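Local coordinates for protein folylpolyglutamate synthase (FolC) (Helicobacter pylori, PDB 6K8C) that probably adds glutamate to dihydropteroate and, successively, to tetrahydrofolates in ATP-dependent ligase reactions of folate biosynthesis, at residues Gln33-Lys36 / Asp37-Asn40. Numbering follows the deposited sequence.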
loop_
_atom_site.group_PDB
_atom_site.type_symbol
_atom_site.label_atom_id
_atom_site.label_comp_id
_atom_site.label_asym_id
_atom_site.label_seq_id
_atom_site.Cartn_x
_atom_site.Cartn_y
_atom_site.Cartn_z
ATOM N N GLN A 33 12.604 -14.055 17.150
ATOM C CA GLN A 33 13.999 -14.351 17.451
ATOM C C GLN A 33 14.940 -13.547 16.561
ATOM O O GLN A 33 15.959 -13.030 17.038
ATOM C CB GLN A 33 14.248 -15.852 17.296
ATOM C CG GLN A 33 15.642 -16.305 17.664
ATOM C CD GLN A 33 15.876 -17.766 17.326
ATOM O OE1 GLN A 33 14.959 -18.476 16.908
ATOM N NE2 GLN A 33 17.110 -18.224 17.501
ATOM N N ILE A 34 14.620 -13.431 15.267
ATOM C CA ILE A 34 15.451 -12.632 14.368
ATOM C C ILE A 34 15.570 -11.209 14.894
ATOM O O ILE A 34 16.668 -10.643 14.971
ATOM C CB ILE A 34 14.879 -12.643 12.936
ATOM C CG1 ILE A 34 15.098 -13.996 12.259
ATOM C CG2 ILE A 34 15.524 -11.537 12.093
ATOM C CD1 ILE A 34 14.285 -14.164 10.983
ATOM N N TYR A 35 14.434 -10.612 15.266
ATOM C CA TYR A 35 14.430 -9.207 15.661
ATOM C C TYR A 35 15.197 -8.998 16.961
ATOM O O TYR A 35 15.908 -7.997 17.114
ATOM C CB TYR A 35 12.989 -8.689 15.779
ATOM C CG TYR A 35 12.935 -7.195 15.985
ATOM C CD1 TYR A 35 13.485 -6.333 15.045
ATOM C CD2 TYR A 35 12.375 -6.645 17.131
ATOM C CE1 TYR A 35 13.469 -4.969 15.232
ATOM C CE2 TYR A 35 12.348 -5.270 17.324
ATOM C CZ TYR A 35 12.898 -4.443 16.368
ATOM O OH TYR A 35 12.887 -3.080 16.543
ATOM N N LYS A 36 15.072 -9.934 17.904
ATOM C CA LYS A 36 15.840 -9.847 19.143
ATOM C C LYS A 36 17.336 -9.850 18.854
ATOM O O LYS A 36 18.091 -9.053 19.423
ATOM C CB LYS A 36 15.464 -11.000 20.075
ATOM C CG LYS A 36 15.252 -10.585 21.528
ATOM C CD LYS A 36 13.851 -10.011 21.747
ATOM C CE LYS A 36 13.558 -9.789 23.227
ATOM N NZ LYS A 36 12.096 -9.779 23.515
ATOM N N ASP A 37 17.777 -10.732 17.952
ATOM C CA ASP A 37 19.181 -10.748 17.549
ATOM C C ASP A 37 19.577 -9.447 16.870
ATOM O O ASP A 37 20.683 -8.937 17.087
ATOM C CB ASP A 37 19.451 -11.924 16.612
ATOM C CG ASP A 37 19.389 -13.257 17.316
ATOM O OD1 ASP A 37 19.109 -13.280 18.533
ATOM O OD2 ASP A 37 19.622 -14.284 16.645
ATOM N N PHE A 38 18.696 -8.904 16.024
ATOM C CA PHE A 38 18.996 -7.637 15.363
ATOM C C PHE A 38 19.243 -6.535 16.385
ATOM O O PHE A 38 20.198 -5.758 16.261
ATOM C CB PHE A 38 17.855 -7.228 14.419
ATOM C CG PHE A 38 17.958 -5.803 13.945
ATOM C CD1 PHE A 38 18.725 -5.483 12.838
ATOM C CD2 PHE A 38 17.328 -4.779 14.634
ATOM C CE1 PHE A 38 18.844 -4.176 12.414
ATOM C CE2 PHE A 38 17.448 -3.470 14.218
ATOM C CZ PHE A 38 18.198 -3.166 13.103
ATOM N N LYS A 39 18.367 -6.434 17.388
ATOM C CA LYS A 39 18.490 -5.356 18.363
ATOM C C LYS A 39 19.777 -5.497 19.169
ATOM O O LYS A 39 20.476 -4.509 19.419
ATOM C CB LYS A 39 17.270 -5.341 19.279
ATOM C CG LYS A 39 16.028 -4.695 18.656
ATOM C CD LYS A 39 14.897 -4.605 19.663
ATOM C CE LYS A 39 14.438 -5.982 20.106
ATOM N NZ LYS A 39 13.344 -5.904 21.111
ATOM N N ASN A 40 20.117 -6.728 19.556
ATOM C CA ASN A 40 21.393 -6.976 20.221
ATOM C C ASN A 40 22.562 -6.568 19.331
ATOM O O ASN A 40 23.456 -5.829 19.759
ATOM C CB ASN A 40 21.508 -8.452 20.609
ATOM C CG ASN A 40 20.742 -8.791 21.884
ATOM O OD1 ASN A 40 20.519 -7.935 22.745
ATOM N ND2 ASN A 40 20.354 -10.053 22.016
#
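Y35 meets K39 one helical turn later and F38 three residues on, an i/i+4 and i/i+3 pairing within the alpha-helix 28-41. The K39 chain runs over one face of the Y35 ring: CG stands 4.1 Å from the centroid of that ring and 22° off its normal, which meets the geometry of a CH-pi contact. Further along the chain, K39 CD comes to 3.5 Å from Y35 CE2; the CD and CE methylenes make the closest approaches, with K39 NZ slightly farther off, 4.0 Å from Y35 CE2. The bend at chi3 (-63°) places K39 CE near Y35 CE2 and CD2, whereas CG lies nearer CZ.

F38 approaches differently. Its plane lies only 12° from that of Y35, yet the centroids are 6.0 Å apart, so the rings barely overlap; the touch is Y35 CE1 to F38 CD2 at 3.9 Å. The same first torsion, CG anti to the backbone N in both residues, sends the two rings off the helix at a similar tilt, consistent with their nearly parallel planes.

The backbone fixes this spacing through four successive i+4 to i bonds, among them K39 N to Y35 O at 2.9 Å and N40 N to K36 O at 3.1 Å. Outward, I34 and F38 set helix 28-41 against helix 121-132 (L127, V130, M131) and against F115 of helix 114-118, and F38 also meets the ring of F43 edge-to-face. On the more exposed side, the like-charged K36 NZ and K39 NZ are near each other but not in contact, 4.7 Å apart.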